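Local coordinates for protein MJ1225 (PDB 3KH5) that probably senses adenine nucleotides as an archaeal CBS-domain homologue of the gamma subunit of AMP-activated protein kinase, binding AMP and ADP, at residues R172-N177 and G192-T197. Numbering follows the deposited sequence.
Sequences RTMVRN and GIITST. With AMP (adenosine monophosphate), chain C.
Thr195 OG1 works in two directions at once. It donates to phosphate oxygen O2P of AMP at 3.0 Å, and it accepts a weak capping bond from Thr197 N at 3.4 Å. The same O2P takes a second, weak bond from Thr197 OG1, so two hydroxyls from the start of one helix grip a single phosphate oxygen. With chi1 at 77°, Thr195 OG1 sits between its own backbone N and carbonyl carbon, a placement that lets the N-cap hydroxyl reach both the helix end and the nucleotide. Ile193 lies over one face of the adenine, CD1 3.9 Å from N7 of AMP, which extends this ligand-binding surface along the strand.

The other side of the strand end illustrates packing by van der Waals contact alone, a thioether against main chain and one isoleucine branch. Met174 runs out of its helix fully extended beyond CG and presses its terminal methyl onto the backbone, CE lying 3.6 Å from Thr195 C. Ile194 O is almost as near, 3.7 Å from the same Met174 CE. The sulfur lies near the first turn of the next helix, Met174 SD 4.0 Å from Ser196 N, while the methyl also meets Ile194 CG2. No hydrogen bond crosses here. Cutting Met174 back to an alanine removes the methyl and sulfur, and is likely to open a gap behind Ile194 O and the Thr195-Ser196 peptide and to cost Ile194 CG2 an apolar neighbour.

In the beta-alpha-beta-beta-alpha pattern of a CBS motif, helix 167-177 thus packs against the junction of strand 189-195 with helix 196-203. Leu182 of the antiparallel strand 181-186 and Phe199 also touch Met174, as does Met55 of helix 54-63; Ser54 hydrogen-bonds Ser196 at the same interface.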
loop_
_atom_site.group_PDB
_atom_site.type_symbol
_atom_site.label_atom_id
_atom_site.label_comp_id
_atom_site.label_asym_id
_atom_site.label_seq_id
_atom_site.Cartn_x
_atom_site.Cartn_y
_atom_site.Cartn_z
ATOM N N ARG A 172 -5.500 -1.737 12.907
ATOM C CA ARG A 172 -6.566 -0.764 13.089
ATOM C C ARG A 172 -6.086 0.622 12.719
ATOM O O ARG A 172 -6.746 1.332 11.964
ATOM C CB ARG A 172 -6.997 -0.758 14.544
ATOM C CG ARG A 172 -7.843 -1.926 14.917
ATOM C CD ARG A 172 -9.275 -1.491 14.927
ATOM N NE ARG A 172 -9.896 -1.973 16.147
ATOM C CZ ARG A 172 -11.181 -2.279 16.266
ATOM N NH1 ARG A 172 -12.002 -2.155 15.230
ATOM N NH2 ARG A 172 -11.649 -2.714 17.429
ATOM N N THR A 173 -4.923 0.996 13.254
ATOM C CA THR A 173 -4.346 2.308 12.998
ATOM C C THR A 173 -4.142 2.521 11.505
ATOM O O THR A 173 -4.476 3.585 10.989
ATOM C CB THR A 173 -3.013 2.517 13.755
ATOM O OG1 THR A 173 -3.213 2.282 15.153
ATOM C CG2 THR A 173 -2.494 3.935 13.572
ATOM N N MET A 174 -3.612 1.512 10.815
ATOM C CA MET A 174 -3.371 1.622 9.377
ATOM C C MET A 174 -4.675 1.816 8.606
ATOM O O MET A 174 -4.793 2.727 7.781
ATOM C CB MET A 174 -2.649 0.377 8.846
ATOM C CG MET A 174 -1.182 0.261 9.224
ATOM S SD MET A 174 -0.445 -1.250 8.556
ATOM C CE MET A 174 1.253 -1.027 9.092
ATOM N N VAL A 175 -5.645 0.945 8.874
ATOM C CA VAL A 175 -6.889 0.905 8.106
ATOM C C VAL A 175 -7.797 2.109 8.375
ATOM O O VAL A 175 -8.344 2.694 7.433
ATOM C CB VAL A 175 -7.636 -0.439 8.302
ATOM C CG1 VAL A 175 -9.051 -0.382 7.729
ATOM C CG2 VAL A 175 -6.849 -1.579 7.659
ATOM N N ARG A 176 -7.938 2.490 9.646
ATOM C CA ARG A 176 -8.739 3.667 10.015
ATOM C C ARG A 176 -8.190 4.966 9.423
ATOM O O ARG A 176 -8.957 5.841 9.010
ATOM C CB ARG A 176 -8.843 3.820 11.537
ATOM C CG ARG A 176 -9.591 2.701 12.270
ATOM C CD ARG A 176 -11.093 2.680 11.956
ATOM N NE ARG A 176 -11.696 4.008 11.849
ATOM C CZ ARG A 176 -12.844 4.247 11.220
ATOM N NH1 ARG A 176 -13.508 3.250 10.644
ATOM N NH2 ARG A 176 -13.330 5.480 11.157
ATOM N N ASN A 177 -6.868 5.090 9.381
ATOM C CA ASN A 177 -6.238 6.316 8.905
ATOM C C ASN A 177 -5.940 6.300 7.405
ATOM O O ASN A 177 -5.621 7.345 6.819
ATOM C CB ASN A 177 -4.948 6.559 9.684
ATOM C CG ASN A 177 -5.200 7.003 11.108
ATOM O OD1 ASN A 177 -5.453 8.181 11.362
ATOM N ND2 ASN A 177 -5.114 6.066 12.050
ATOM N N GLY A 192 12.098 2.351 13.996
ATOM C CA GLY A 192 11.766 1.437 12.911
ATOM C C GLY A 192 10.654 1.941 12.006
ATOM O O GLY A 192 10.179 3.067 12.147
ATOM N N ILE A 193 10.255 1.096 11.062
ATOM C CA ILE A 193 9.100 1.352 10.205
ATOM C C ILE A 193 8.346 0.033 10.002
ATOM O O ILE A 193 8.952 -1.041 9.967
ATOM C CB ILE A 193 9.514 1.994 8.846
ATOM C CG1 ILE A 193 8.300 2.594 8.113
ATOM C CG2 ILE A 193 10.294 1.000 7.968
ATOM C CD1 ILE A 193 8.656 3.564 6.980
ATOM N N ILE A 194 7.025 0.124 9.895
ATOM C CA ILE A 194 6.172 -1.035 9.656
ATOM C C ILE A 194 5.161 -0.665 8.562
ATOM O O ILE A 194 4.602 0.439 8.579
ATOM C CB ILE A 194 5.483 -1.510 10.978
ATOM C CG1 ILE A 194 4.811 -2.877 10.795
ATOM C CG2 ILE A 194 4.489 -0.474 11.512
ATOM C CD1 ILE A 194 5.782 -4.048 10.841
ATOM N N THR A 195 4.960 -1.565 7.595
ATOM C CA THR A 195 4.021 -1.322 6.488
ATOM C C THR A 195 3.039 -2.489 6.330
ATOM O O THR A 195 3.259 -3.558 6.898
ATOM C CB THR A 195 4.745 -1.039 5.133
ATOM O OG1 THR A 195 5.233 -2.261 4.567
ATOM C CG2 THR A 195 5.904 -0.050 5.309
ATOM N N SER A 196 1.966 -2.287 5.563
ATOM C CA SER A 196 0.979 -3.349 5.313
ATOM C C SER A 196 1.600 -4.595 4.661
ATOM O O SER A 196 1.128 -5.716 4.869
ATOM C CB SER A 196 -0.179 -2.828 4.462
ATOM O OG SER A 196 0.272 -2.363 3.200
ATOM N N THR A 197 2.664 -4.375 3.885
ATOM C CA THR A 197 3.446 -5.426 3.214
ATOM C C THR A 197 4.080 -6.403 4.216
ATOM O O THR A 197 4.088 -7.623 3.997
ATOM C CB THR A 197 4.538 -4.781 2.305
ATOM O OG1 THR A 197 3.922 -4.234 1.131
ATOM C CG2 THR A 197 5.591 -5.792 1.879
HETATM P P AMP C . 6.083 -1.058 0.969
HETATM O O1P AMP C . 5.851 -1.685 -0.357
HETATM O O2P AMP C . 4.740 -1.080 1.866
HETATM O O3P AMP C . 6.482 0.509 0.850
HETATM O "O5'" AMP C . 7.216 -1.781 1.846
HETATM C "C5'" AMP C . 8.035 -2.868 1.352
HETATM C "C4'" AMP C . 9.189 -3.125 2.324
HETATM O "O4'" AMP C . 9.950 -1.883 2.357
HETATM C "C3'" AMP C . 8.581 -3.335 3.723
HETATM O "O3'" AMP C . 9.297 -4.363 4.440
HETATM C "C2'" AMP C . 8.793 -1.983 4.401
HETATM O "O2'" AMP C . 8.989 -2.158 5.809
HETATM C "C1'" AMP C . 10.071 -1.474 3.728
HETATM N N9 AMP C . 10.185 0.014 3.763
HETATM C C8 AMP C . 9.255 0.899 3.389
HETATM N N7 AMP C . 9.715 2.137 3.564
HETATM C C5 AMP C . 10.945 2.037 4.054
HETATM C C6 AMP C . 11.903 2.968 4.426
HETATM N N6 AMP C . 11.647 4.271 4.319
HETATM N N1 AMP C . 13.087 2.530 4.893
HETATM C C2 AMP C . 13.350 1.230 5.002
HETATM N N3 AMP C . 12.456 0.316 4.653
HETATM C C4 AMP C . 11.252 0.690 4.178
#